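Local coordinates for pyridoxal phosphate homeostasis protein (Bifidobacterium adolescentis ATCC 15703, PDB 3CPG) that probably binds pyridoxal 5'-phosphate on a TIM-barrel scaffold and takes part in keeping the cellular supply of this cofactor in balance, at residues A[12-17]-A[58-63]; A[23-28]-A[65-70]; A[50-55]-A[261-266]; A[72-77]-A[116-121]; A[97-102]-A[111-116]. All blocks are in the same frame, centred on the assembly; numbering follows the deposited sequence.

How the contacts relate
Contacts 3, 4 and 5 belong to one parallel sheet. Strand 51-55 lies between strands 260-263 and 75-77, and strand 113-119 pairs with 75-77 and also takes on strand 99-101 at its start. Contacts 3 and 4, about 9 Å apart between centres, are joined by backbone bonds of A54 with M74 and G76; contacts 4 and 5 share P116. Contacts 1 and 2 lie outside this sheet, about 12 Å apart between centres, on successive parts of helix 61-69. D69 of contact 2 forms a salt bridge to R97 of contact 5. An acetate lies at the end of contact 3. Side chains of T58, A55 and E77 come within about 4-5 Å of that of K57, the predicted cofactor lysine, unmodified here.

Contact 1 of 5, residues A[12-17]-A[58-63]; sequences LANEVI and TRDIGE
The amide of N14 and the carboxylate of D60 lie side by side with their planes 75° apart, and the amide meets the acid from above the carboxylate plane. N14 ND2 donates to D60 OD2 over 3.1 Å in an almost straight bond (176°), with OD2 lying in the amide plane. The same nitrogen donates to V16 O at 2.9 Å, and the pair of bonds fixes the rotation of the amide. D60 carries its CG between the backbone N and the carbonyl carbon (chi1 62°), which brings OD1 back to E63 N at 2.8 Å. E63 OE1 in turn accepts from D60 N at 2.8 Å; its carboxylate also forms salt bridges with K10 and R21.

Two further N-H groups at the start of the helix find acceptors in the N-terminal loop: I61 N donates to L12 O at 3.1 Å, and G62 N to a lone pair of N14 O at 3.0 Å. Alongside, E15 CG lies 3.7 Å from I61 CG2, while the acid of E15 reaches R92 and R93 on helix 80-96. I17 packs through CG2 and CD1 against G62 and E63. D60 and E63 thus form a capping box, with D60 as N-cap of helix 61-69, the helix that follows strand 51-55 and the predicted cofactor lysine K57 in the TIM barrel.

Contact 2 of 5, residues A[23-28]-A[65-70]; sequences REITDG and MAAIDA
I25 presses one branch, CG2, against helix 61-69. This methyl comes 3.6 Å from A67 N and 3.9 Å from A67 CB, and touches A66 CB at 4.0 Å. It thus rests on the backbone between the two alanines, with I25 CD1 also near A66 CB. One residue on, T26 meets A70: A70 CB sits 3.9 Å from T26 CA, with the threonine methyl CG2 close by. F268, the last modelled residue, packs against both I25 and A67, and V29 of the first helix continues the contact on A67 and A70.

The axes of segments 23-28 and 65-69 pass 8.5 Å apart with an angle of 44° between their directions, a spacing consistent with the small side chains of A66, A67 and A70. Helix 19-42 precedes strand 51-55 and helix 61-69 follows it, so the contact joins two helices of the outer layer of the TIM barrel, on either side of that strand in the sequence.

The polar link between the two segments is a water molecule. It donates to T26 OG1 at 2.8 Å and to A66 O at 2.7 Å, bridging a side chain of one helix to a main-chain carbonyl of the other. The T26 hydroxyl also bonds to A22 O one turn earlier. A66 O additionally receives a weak bond from A70 N.

Contact 3 of 5, residues A[50-55]-A[261-266]; sequences VRLLAA and VRVGTA. With ACT (acetate ion), chain B.
V263 O is approached by two neighbouring residues of strand 51-55: A55 N donates to it at 2.8 Å, and the CA-H of A54 comes against it with CA at 3.4 Å. Earlier in the pair V261 N donates to R51 O, L53 N to V261 O at 2.9 Å, and V263 N to L53 O at 2.9 Å. This alternation makes a regular parallel pairing of strands 51-55 and 260-263, which lie next to each other in the barrel sheet although some 200 residues separate them.

The side chains divide between two faces. With chi1 of L52 at 167°, its CG trans to the amide nitrogen, the L52 and V263 side chains cross at about a right angle, L52 CD1 lying 3.6 Å from V263 CG2; V50 CG1 meets V261 CG1 similarly. Helices 19-42 and 250-255 cover this side. On the other face L53 runs alongside the aliphatic part of R262, and both touch E139. The guanidinium of R262 leads away to T203 O and S243 OG.

Beyond the strand the chain turns and its N-H groups bind an acetate, probably from the crystallisation liquor. G264 N donates to acetate OXT at 2.9 Å and T265 N to acetate O at 2.9 Å; hydroxyls of T265 and T247 also bond to the ion. Such a cluster of backbone amides and hydroxyls at the end of a barrel strand is suited to a small anion, consistent with a site for the cofactor phosphate.

Contact 4 of 5, residues A[72-77]-A[116-121]; sequences VRMIGE and PFHLIG
In I75 a chi1 of 66° folds CG1 over its own main chain, while in F117 a chi1 of -169° swings the ring away from its amide nitrogen, and together these torsions lay the isoleucine tip on the phenyl ring. I75 CD1 sits 3.9 Å from the centroid of the F117 ring, almost on its normal, in a CH-pi contact. E77 approaches the same ring at its edge, CG lying 3.6 Å from F117 CE2. Its carboxylate turns away to K86 and T56, close to the predicted cofactor lysine K57.

Strands 75-77 and 113-119 are parallel neighbours in the TIM barrel, and the chain between them passes through helix 80-96 and strand 99-101. Their main chains are joined by bonds from I75 N to P116 O, from H118 N to I75 O (2.8 Å) and from E77 N to H118 O. A further bond runs from I120 N to E77 O. At G76, which has no side chain, CA comes close to H118 O.

On the face opposite F117, the selenium of selenomethionine M74 lies over the imidazole of H118, 4.1 Å from SE to the ring centroid. H118 ND1 bonds to E139 on the next strand, which helps to fix the ring beneath the selenium.

Contact 5 of 5, residues A[97-102]-A[111-116]; sequences RGFSLG and AAEHIP
I115 lays its CD1 over one face of the F99 ring in a CH-pi contact, 3.9 Å from the ring centroid, while R97 O stands over the opposite face and E113 O lies at the ring edge. The aliphatic part of E113 runs alongside the phenyl group. On the same side of the sheet L101 CD1 meets I115 CG2 at 3.8 Å.

The other face is polar. H114 is extended about its first torsion (chi1 179°), which carries the imidazole past S100 to the end of strand 99-101, where NE2 donates to G102 O at 2.9 Å with the acceptor in the ring plane. S100 OG, turned back over its own main chain by a chi1 of 59°, lies at the ring edge, 2.9 Å from H114 CD2. One water bridges this hydroxyl to A112 O, at 2.7 Å from each; another joins G98 O to E113 N.

Main-chain bonds run from S100 N to E113 O, from I115 N to S100 O (2.8 Å) and from G102 N to I115 O. They add strand 99-101 in parallel to the barrel strand 113-119. G98, with positive phi, is the C-prime residue of the Schellman motif that ends helix 80-96, from which the chain passes directly into this added strand.

Contact 1 of 5, residues A[12-17]-A[58-63]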
# COMPACT_ATOMS: atom_id res chain seq x y z
N LEU A 12 -1.45 -20.12 7.04
CA LEU A 12 -1.13 -19.15 6.00
C LEU A 12 0.08 -19.53 5.15
O LEU A 12 0.31 -18.94 4.10
CB LEU A 12 -0.91 -17.78 6.64
CG LEU A 12 -2.11 -17.26 7.43
CD1 LEU A 12 -1.74 -15.97 8.14
CD2 LEU A 12 -3.28 -17.03 6.49
N ALA A 13 0.84 -20.52 5.60
CA ALA A 13 2.02 -20.97 4.87
C ALA A 13 1.65 -22.00 3.80
O ALA A 13 2.51 -22.43 3.04
CB ALA A 13 3.04 -21.56 5.84
N ASN A 14 0.38 -22.39 3.76
CA ASN A 14 -0.06 -23.36 2.76
C ASN A 14 0.24 -22.80 1.38
O ASN A 14 -0.08 -21.65 1.09
CB ASN A 14 -1.56 -23.63 2.89
CG ASN A 14 -2.07 -24.52 1.77
OD1 ASN A 14 -1.55 -25.62 1.56
ND2 ASN A 14 -3.08 -24.04 1.05
N GLU A 15 0.83 -23.62 0.52
CA GLU A 15 1.22 -23.19 -0.82
C GLU A 15 0.39 -23.73 -1.98
O GLU A 15 0.60 -23.33 -3.13
CB GLU A 15 2.68 -23.55 -1.06
CG GLU A 15 3.65 -22.86 -0.11
CD GLU A 15 5.04 -22.73 -0.71
OE1 GLU A 15 5.13 -22.51 -1.93
OE2 GLU A 15 6.03 -22.84 0.05
N VAL A 16 -0.55 -24.61 -1.69
CA VAL A 16 -1.36 -25.21 -2.74
C VAL A 16 -2.87 -25.07 -2.53
O VAL A 16 -3.38 -25.37 -1.46
CB VAL A 16 -1.04 -26.72 -2.87
CG1 VAL A 16 -1.96 -27.37 -3.89
CG2 VAL A 16 0.42 -26.89 -3.26
N ILE A 17 -3.56 -24.60 -3.57
CA ILE A 17 -5.01 -24.43 -3.52
C ILE A 17 -5.62 -25.27 -4.63
O ILE A 17 -4.93 -25.66 -5.57
CB ILE A 17 -5.42 -22.95 -3.69
CG1 ILE A 17 -4.86 -22.38 -5.00
CG2 ILE A 17 -4.92 -22.14 -2.51
CD1 ILE A 17 -5.29 -20.95 -5.27
N THR A 58 -5.03 -12.57 5.74
CA THR A 58 -5.75 -13.84 5.95
C THR A 58 -5.69 -14.82 4.77
O THR A 58 -6.31 -15.89 4.82
CB THR A 58 -7.24 -13.62 6.31
OG1 THR A 58 -7.99 -13.32 5.13
CG2 THR A 58 -7.39 -12.47 7.30
N ARG A 59 -4.94 -14.48 3.73
CA ARG A 59 -4.83 -15.38 2.58
C ARG A 59 -3.53 -16.15 2.69
O ARG A 59 -2.54 -15.63 3.19
CB ARG A 59 -4.86 -14.58 1.27
CG ARG A 59 -5.95 -13.52 1.21
CD ARG A 59 -7.34 -14.09 1.44
NE ARG A 59 -8.33 -13.01 1.49
CZ ARG A 59 -9.65 -13.18 1.56
NH1 ARG A 59 -10.17 -14.40 1.58
NH2 ARG A 59 -10.44 -12.12 1.62
N ASP A 60 -3.51 -17.40 2.22
CA ASP A 60 -2.28 -18.18 2.29
C ASP A 60 -1.41 -17.99 1.06
O ASP A 60 -1.81 -17.34 0.10
CB ASP A 60 -2.56 -19.67 2.52
CG ASP A 60 -3.35 -20.32 1.40
OD1 ASP A 60 -3.17 -19.94 0.23
OD2 ASP A 60 -4.14 -21.24 1.70
N ILE A 61 -0.21 -18.56 1.10
CA ILE A 61 0.74 -18.44 0.00
C ILE A 61 0.17 -18.91 -1.33
O ILE A 61 0.40 -18.28 -2.37
CB ILE A 61 2.04 -19.23 0.33
CG1 ILE A 61 2.74 -18.56 1.51
CG2 ILE A 61 2.96 -19.28 -0.88
CD1 ILE A 61 4.06 -19.21 1.92
N GLY A 62 -0.57 -20.01 -1.32
CA GLY A 62 -1.15 -20.50 -2.55
C GLY A 62 -2.10 -19.49 -3.16
O GLY A 62 -2.08 -19.25 -4.37
N GLU A 63 -2.93 -18.89 -2.32
CA GLU A 63 -3.90 -17.89 -2.76
C GLU A 63 -3.21 -16.65 -3.32
O GLU A 63 -3.56 -16.14 -4.38
CB GLU A 63 -4.80 -17.47 -1.60
CG GLU A 63 -5.78 -18.55 -1.15
CD GLU A 63 -6.60 -18.12 0.05
OE1 GLU A 63 -6.05 -18.05 1.16
OE2 GLU A 63 -7.81 -17.86 -0.12

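Contact 2 of 5, residues A[23-28]-A[65-70]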
# COMPACT_ATOMS: atom_id res chain seq x y z
N ARG A 23 -9.20 -20.54 -9.93
CA ARG A 23 -10.02 -19.89 -10.96
C ARG A 23 -10.73 -18.66 -10.39
O ARG A 23 -10.78 -17.61 -11.04
CB ARG A 23 -11.07 -20.85 -11.53
CG ARG A 23 -10.50 -21.98 -12.39
CD ARG A 23 -11.59 -22.59 -13.27
NE ARG A 23 -12.66 -23.22 -12.51
CZ ARG A 23 -12.60 -24.44 -11.98
NH1 ARG A 23 -11.51 -25.17 -12.12
NH2 ARG A 23 -13.63 -24.92 -11.30
N GLU A 24 -11.26 -18.79 -9.18
CA GLU A 24 -11.96 -17.68 -8.53
C GLU A 24 -11.04 -16.47 -8.39
O GLU A 24 -11.42 -15.35 -8.71
CB GLU A 24 -12.46 -18.08 -7.14
CG GLU A 24 -13.41 -19.27 -7.11
CD GLU A 24 -13.89 -19.57 -5.70
OE1 GLU A 24 -13.06 -19.60 -4.77
OE2 GLU A 24 -15.11 -19.79 -5.53
N ILE A 25 -9.83 -16.72 -7.90
CA ILE A 25 -8.86 -15.66 -7.69
C ILE A 25 -8.40 -15.05 -9.01
O ILE A 25 -8.23 -13.83 -9.12
CB ILE A 25 -7.65 -16.19 -6.90
CG1 ILE A 25 -8.11 -16.62 -5.51
CG2 ILE A 25 -6.55 -15.12 -6.79
CD1 ILE A 25 -7.02 -17.21 -4.63
N THR A 26 -8.23 -15.89 -10.02
CA THR A 26 -7.80 -15.41 -11.33
C THR A 26 -8.86 -14.49 -11.93
O THR A 26 -8.53 -13.43 -12.46
CB THR A 26 -7.52 -16.59 -12.28
OG1 THR A 26 -6.44 -17.38 -11.76
CG2 THR A 26 -7.15 -16.08 -13.66
N ASP A 27 -10.12 -14.90 -11.84
CA ASP A 27 -11.21 -14.09 -12.38
C ASP A 27 -11.34 -12.81 -11.56
O ASP A 27 -11.66 -11.75 -12.10
CB ASP A 27 -12.53 -14.86 -12.35
CG ASP A 27 -12.55 -16.03 -13.31
OD1 ASP A 27 -11.82 -15.98 -14.33
OD2 ASP A 27 -13.31 -16.99 -13.08
N GLY A 28 -11.10 -12.92 -10.26
CA GLY A 28 -11.17 -11.76 -9.39
C GLY A 28 -10.16 -10.71 -9.80
O GLY A 28 -10.49 -9.52 -9.90
N MSE A 65 -0.14 -16.33 -4.49
CA MSE A 65 0.56 -16.60 -5.73
C MSE A 65 -0.40 -16.76 -6.91
O MSE A 65 -0.04 -16.46 -8.05
CB MSE A 65 1.45 -17.85 -5.58
CG MSE A 65 2.62 -17.64 -4.60
SE MSE A 65 3.67 -16.07 -5.00
CE MSE A 65 4.17 -16.51 -6.78
N ALA A 66 -1.62 -17.21 -6.65
CA ALA A 66 -2.59 -17.34 -7.72
C ALA A 66 -2.90 -15.93 -8.21
O ALA A 66 -3.09 -15.69 -9.40
CB ALA A 66 -3.86 -18.03 -7.22
N ALA A 67 -2.95 -14.98 -7.27
CA ALA A 67 -3.23 -13.59 -7.61
C ALA A 67 -2.08 -12.98 -8.41
O ALA A 67 -2.29 -12.28 -9.40
CB ALA A 67 -3.47 -12.78 -6.35
N ILE A 68 -0.85 -13.25 -7.98
CA ILE A 68 0.31 -12.72 -8.69
C ILE A 68 0.38 -13.34 -10.08
O ILE A 68 0.65 -12.64 -11.06
CB ILE A 68 1.60 -12.99 -7.90
CG1 ILE A 68 1.67 -12.01 -6.72
CG2 ILE A 68 2.83 -12.85 -8.80
CD1 ILE A 68 2.70 -12.37 -5.66
N ASP A 69 0.12 -14.64 -10.18
CA ASP A 69 0.17 -15.29 -11.48
C ASP A 69 -0.90 -14.73 -12.42
O ASP A 69 -0.75 -14.78 -13.64
CB ASP A 69 -0.02 -16.81 -11.34
CG ASP A 69 1.23 -17.50 -10.83
OD1 ASP A 69 2.34 -17.01 -11.13
OD2 ASP A 69 1.11 -18.53 -10.14
N ALA A 70 -1.97 -14.19 -11.84
CA ALA A 70 -3.07 -13.64 -12.64
C ALA A 70 -2.83 -12.20 -13.07
O ALA A 70 -3.62 -11.64 -13.83
CB ALA A 70 -4.37 -13.73 -11.87
O HOH W 1 -3.68 -17.42 -11.33

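Contact 3 of 5, residues A[50-55]-A[261-266]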
# COMPACT_ATOMS: atom_id res chain seq x y z
N VAL A 50 -2.63 3.83 -12.60
CA VAL A 50 -3.01 3.23 -11.32
C VAL A 50 -2.44 1.82 -11.17
O VAL A 50 -2.59 1.00 -12.06
CB VAL A 50 -4.55 3.14 -11.19
CG1 VAL A 50 -4.92 2.58 -9.82
CG2 VAL A 50 -5.17 4.51 -11.40
N ARG A 51 -1.80 1.56 -10.04
CA ARG A 51 -1.25 0.23 -9.79
C ARG A 51 -2.15 -0.50 -8.81
O ARG A 51 -2.72 0.09 -7.89
CB ARG A 51 0.17 0.31 -9.22
CG ARG A 51 1.23 0.66 -10.25
CD ARG A 51 2.63 0.33 -9.75
NE ARG A 51 3.03 1.18 -8.64
CZ ARG A 51 4.13 0.99 -7.91
NH1 ARG A 51 4.94 -0.02 -8.18
NH2 ARG A 51 4.42 1.82 -6.92
N LEU A 52 -2.27 -1.81 -9.01
CA LEU A 52 -3.10 -2.64 -8.15
C LEU A 52 -2.27 -3.31 -7.07
O LEU A 52 -1.30 -4.01 -7.36
CB LEU A 52 -3.81 -3.71 -8.98
CG LEU A 52 -4.48 -4.86 -8.21
CD1 LEU A 52 -5.61 -4.34 -7.32
CD2 LEU A 52 -5.02 -5.87 -9.22
N LEU A 53 -2.66 -3.09 -5.82
CA LEU A 53 -2.01 -3.72 -4.68
C LEU A 53 -3.04 -4.69 -4.14
O LEU A 53 -4.16 -4.29 -3.81
CB LEU A 53 -1.64 -2.70 -3.59
CG LEU A 53 -1.13 -3.26 -2.24
CD1 LEU A 53 -0.45 -2.16 -1.48
CD2 LEU A 53 -2.27 -3.80 -1.39
N ALA A 54 -2.68 -5.96 -4.05
CA ALA A 54 -3.61 -6.93 -3.51
C ALA A 54 -3.43 -6.95 -2.00
O ALA A 54 -2.32 -7.12 -1.52
CB ALA A 54 -3.34 -8.31 -4.10
N ALA A 55 -4.52 -6.74 -1.27
CA ALA A 55 -4.48 -6.77 0.19
C ALA A 55 -4.58 -8.26 0.49
O ALA A 55 -5.64 -8.87 0.31
CB ALA A 55 -5.68 -6.02 0.77
N VAL A 261 -4.36 1.38 -5.62
CA VAL A 261 -5.61 0.99 -5.00
C VAL A 261 -5.30 -0.30 -4.26
O VAL A 261 -4.54 -1.13 -4.76
CB VAL A 261 -6.74 0.75 -6.04
CG1 VAL A 261 -7.12 2.08 -6.69
CG2 VAL A 261 -6.30 -0.26 -7.09
N ARG A 262 -5.85 -0.45 -3.06
CA ARG A 262 -5.63 -1.62 -2.22
C ARG A 262 -6.89 -2.48 -2.24
O ARG A 262 -7.89 -2.12 -1.64
CB ARG A 262 -5.30 -1.19 -0.79
CG ARG A 262 -4.16 -0.19 -0.69
CD ARG A 262 -3.78 0.07 0.76
NE ARG A 262 -4.92 0.52 1.55
CZ ARG A 262 -5.42 1.76 1.53
NH1 ARG A 262 -4.87 2.69 0.76
NH2 ARG A 262 -6.47 2.06 2.28
N VAL A 263 -6.82 -3.62 -2.92
CA VAL A 263 -7.98 -4.48 -3.07
C VAL A 263 -7.86 -5.86 -2.44
O VAL A 263 -6.90 -6.59 -2.68
CB VAL A 263 -8.32 -4.64 -4.57
CG1 VAL A 263 -9.63 -5.39 -4.74
CG2 VAL A 263 -8.39 -3.27 -5.24
N GLY A 264 -8.85 -6.21 -1.63
CA GLY A 264 -8.87 -7.50 -0.98
C GLY A 264 -10.04 -8.35 -1.43
O GLY A 264 -9.88 -9.29 -2.21
N THR A 265 -11.24 -7.99 -0.97
CA THR A 265 -12.46 -8.73 -1.29
C THR A 265 -12.75 -8.96 -2.77
O THR A 265 -13.14 -10.06 -3.17
CB THR A 265 -13.68 -8.05 -0.63
OG1 THR A 265 -13.46 -7.95 0.78
CG2 THR A 265 -14.94 -8.86 -0.88
N ALA A 266 -12.58 -7.93 -3.59
CA ALA A 266 -12.86 -8.07 -5.02
C ALA A 266 -11.97 -9.12 -5.68
O ALA A 266 -12.30 -9.64 -6.75
CB ALA A 266 -12.69 -6.73 -5.73
C ACT B . -11.32 -4.63 0.33
O ACT B . -11.06 -5.73 0.77
OXT ACT B . -10.84 -4.26 -0.73
CH3 ACT B . -12.25 -3.71 1.10

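Contact 4 of 5, residues A[72-77]-A[116-121]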
# COMPACT_ATOMS: atom_id res chain seq x y z
N VAL A 72 -1.26 -9.63 -10.63
CA VAL A 72 -0.92 -8.75 -9.51
C VAL A 72 0.60 -8.57 -9.41
O VAL A 72 1.34 -9.55 -9.48
CB VAL A 72 -1.45 -9.30 -8.18
CG1 VAL A 72 -0.87 -8.50 -7.02
CG2 VAL A 72 -2.97 -9.22 -8.17
N ARG A 73 1.04 -7.33 -9.26
CA ARG A 73 2.47 -7.04 -9.17
C ARG A 73 2.84 -6.23 -7.93
O ARG A 73 3.88 -5.59 -7.88
CB ARG A 73 2.92 -6.31 -10.43
CG ARG A 73 2.80 -7.15 -11.69
CD ARG A 73 3.84 -8.27 -11.71
NE ARG A 73 3.74 -9.11 -12.90
CZ ARG A 73 2.92 -10.15 -13.01
NH1 ARG A 73 2.13 -10.49 -12.00
NH2 ARG A 73 2.89 -10.86 -14.13
N MSE A 74 1.97 -6.27 -6.93
CA MSE A 74 2.22 -5.58 -5.67
C MSE A 74 1.29 -6.15 -4.61
O MSE A 74 0.12 -6.38 -4.86
CB MSE A 74 1.98 -4.08 -5.83
CG MSE A 74 2.14 -3.30 -4.52
SE MSE A 74 2.40 -1.37 -4.70
CE MSE A 74 1.41 -1.11 -6.25
N ILE A 75 1.82 -6.41 -3.41
CA ILE A 75 0.99 -6.94 -2.35
C ILE A 75 1.20 -6.16 -1.06
O ILE A 75 2.25 -5.53 -0.87
CB ILE A 75 1.26 -8.44 -2.05
CG1 ILE A 75 2.67 -8.61 -1.47
CG2 ILE A 75 1.08 -9.27 -3.31
CD1 ILE A 75 3.00 -10.04 -1.06
N GLY A 76 0.21 -6.21 -0.19
CA GLY A 76 0.29 -5.52 1.08
C GLY A 76 -0.39 -6.33 2.16
O GLY A 76 -1.53 -6.76 1.99
N GLU A 77 0.33 -6.56 3.25
CA GLU A 77 -0.20 -7.31 4.38
C GLU A 77 -0.60 -6.33 5.47
O GLU A 77 -0.01 -5.24 5.57
CB GLU A 77 0.86 -8.27 4.95
CG GLU A 77 1.13 -9.52 4.12
CD GLU A 77 -0.00 -10.53 4.15
OE1 GLU A 77 -0.79 -10.54 5.12
OE2 GLU A 77 -0.10 -11.35 3.21
N PRO A 116 6.58 -5.00 -5.23
CA PRO A 116 6.64 -4.38 -3.90
C PRO A 116 5.85 -5.18 -2.86
O PRO A 116 4.80 -5.74 -3.16
CB PRO A 116 6.04 -3.00 -4.14
CG PRO A 116 6.45 -2.71 -5.55
CD PRO A 116 6.15 -4.03 -6.24
N PHE A 117 6.38 -5.23 -1.64
CA PHE A 117 5.73 -5.95 -0.55
C PHE A 117 5.55 -4.88 0.52
O PHE A 117 6.51 -4.49 1.19
CB PHE A 117 6.64 -7.08 -0.05
CG PHE A 117 5.97 -8.06 0.89
CD1 PHE A 117 6.53 -9.32 1.11
CD2 PHE A 117 4.81 -7.73 1.58
CE1 PHE A 117 5.96 -10.23 2.00
CE2 PHE A 117 4.22 -8.63 2.47
CZ PHE A 117 4.80 -9.88 2.68
N HIS A 118 4.33 -4.37 0.65
CA HIS A 118 4.03 -3.32 1.63
C HIS A 118 3.32 -3.80 2.87
O HIS A 118 2.71 -4.87 2.89
CB HIS A 118 3.14 -2.24 1.01
CG HIS A 118 3.77 -1.49 -0.13
ND1 HIS A 118 3.27 -0.30 -0.60
CD2 HIS A 118 4.85 -1.78 -0.90
CE1 HIS A 118 4.00 0.11 -1.62
NE2 HIS A 118 4.97 -0.77 -1.82
N LEU A 119 3.41 -3.00 3.92
CA LEU A 119 2.69 -3.26 5.16
C LEU A 119 1.65 -2.15 5.06
O LEU A 119 2.01 -0.98 4.94
CB LEU A 119 3.54 -3.04 6.41
CG LEU A 119 2.71 -3.29 7.67
CD1 LEU A 119 2.41 -4.78 7.79
CD2 LEU A 119 3.43 -2.80 8.91
N ILE A 120 0.37 -2.52 5.09
CA ILE A 120 -0.68 -1.52 4.98
C ILE A 120 -1.53 -1.43 6.24
O ILE A 120 -2.44 -0.60 6.31
CB ILE A 120 -1.57 -1.80 3.75
CG1 ILE A 120 -2.27 -3.14 3.90
CG2 ILE A 120 -0.71 -1.81 2.49
CD1 ILE A 120 -3.21 -3.49 2.75
N GLY A 121 -1.24 -2.28 7.22
CA GLY A 121 -1.97 -2.25 8.48
C GLY A 121 -1.16 -1.47 9.50
O GLY A 121 0.01 -1.18 9.26

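Contact 5 of 5, residues A[97-102]-A[111-116]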
# COMPACT_ATOMS: atom_id res chain seq x y z
N ARG A 97 9.08 -17.60 -10.18
CA ARG A 97 8.27 -16.99 -11.22
C ARG A 97 8.98 -15.81 -11.88
O ARG A 97 8.39 -15.11 -12.70
CB ARG A 97 6.94 -16.50 -10.64
CG ARG A 97 5.94 -17.60 -10.34
CD ARG A 97 5.45 -18.28 -11.60
NE ARG A 97 4.19 -18.99 -11.38
CZ ARG A 97 3.94 -20.23 -11.78
NH1 ARG A 97 4.88 -20.93 -12.41
NH2 ARG A 97 2.76 -20.78 -11.53
N GLY A 98 10.25 -15.60 -11.52
CA GLY A 98 11.02 -14.53 -12.12
C GLY A 98 10.81 -13.14 -11.54
O GLY A 98 11.07 -12.14 -12.22
N PHE A 99 10.34 -13.07 -10.30
CA PHE A 99 10.09 -11.79 -9.64
C PHE A 99 10.89 -11.66 -8.35
O PHE A 99 11.15 -12.64 -7.66
CB PHE A 99 8.62 -11.65 -9.23
CG PHE A 99 7.65 -11.74 -10.37
CD1 PHE A 99 7.62 -10.76 -11.35
CD2 PHE A 99 6.74 -12.79 -10.43
CE1 PHE A 99 6.70 -10.83 -12.39
CE2 PHE A 99 5.81 -12.87 -11.47
CZ PHE A 99 5.79 -11.88 -12.45
N SER A 100 11.28 -10.43 -8.03
CA SER A 100 11.96 -10.17 -6.77
C SER A 100 10.80 -9.67 -5.91
O SER A 100 9.87 -9.05 -6.43
CB SER A 100 13.05 -9.10 -6.92
OG SER A 100 12.53 -7.87 -7.39
N LEU A 101 10.82 -9.95 -4.61
CA LEU A 101 9.73 -9.53 -3.73
C LEU A 101 10.22 -8.75 -2.53
O LEU A 101 11.06 -9.23 -1.78
CB LEU A 101 8.97 -10.77 -3.24
CG LEU A 101 7.85 -10.54 -2.22
CD1 LEU A 101 6.67 -9.83 -2.88
CD2 LEU A 101 7.40 -11.88 -1.64
N GLY A 102 9.68 -7.56 -2.33
CA GLY A 102 10.08 -6.73 -1.21
C GLY A 102 11.59 -6.61 -1.14
O GLY A 102 12.25 -6.43 -2.17
N ALA A 111 17.46 -8.46 -14.06
CA ALA A 111 16.42 -7.81 -14.86
C ALA A 111 15.03 -8.29 -14.43
O ALA A 111 14.04 -7.99 -15.09
CB ALA A 111 16.64 -8.09 -16.34
N ALA A 112 14.97 -9.03 -13.34
CA ALA A 112 13.69 -9.53 -12.85
C ALA A 112 12.79 -8.38 -12.40
O ALA A 112 13.26 -7.44 -11.75
CB ALA A 112 13.92 -10.49 -11.68
N GLU A 113 11.52 -8.44 -12.77
CA GLU A 113 10.58 -7.40 -12.37
C GLU A 113 10.45 -7.47 -10.86
O GLU A 113 10.46 -8.55 -10.28
CB GLU A 113 9.21 -7.62 -13.00
CG GLU A 113 8.21 -6.52 -12.64
CD GLU A 113 6.88 -6.67 -13.34
OE1 GLU A 113 6.79 -7.50 -14.27
OE2 GLU A 113 5.93 -5.95 -12.97
N HIS A 114 10.32 -6.31 -10.23
CA HIS A 114 10.20 -6.25 -8.78
C HIS A 114 8.75 -6.10 -8.34
O HIS A 114 8.00 -5.29 -8.90
CB HIS A 114 11.04 -5.09 -8.23
CG HIS A 114 10.97 -4.95 -6.74
ND1 HIS A 114 10.28 -3.92 -6.12
CD2 HIS A 114 11.49 -5.70 -5.74
CE1 HIS A 114 10.38 -4.05 -4.81
NE2 HIS A 114 11.11 -5.12 -4.55
N ILE A 115 8.36 -6.90 -7.35
CA ILE A 115 7.00 -6.84 -6.79
C ILE A 115 7.09 -6.23 -5.39
O ILE A 115 7.64 -6.83 -4.47
CB ILE A 115 6.37 -8.25 -6.69
CG1 ILE A 115 6.10 -8.81 -8.08
CG2 ILE A 115 5.06 -8.19 -5.90
CD1 ILE A 115 5.47 -10.19 -8.09
N PRO A 116 6.58 -5.00 -5.23
CA PRO A 116 6.64 -4.38 -3.90
C PRO A 116 5.85 -5.18 -2.86
O PRO A 116 4.80 -5.74 -3.16
CB PRO A 116 6.04 -3.00 -4.14
CG PRO A 116 6.45 -2.71 -5.55
CD PRO A 116 6.15 -4.03 -6.24
O HOH W 2 10.34 -10.65 -14.49
O HOH W 3 14.40 -7.32 -9.29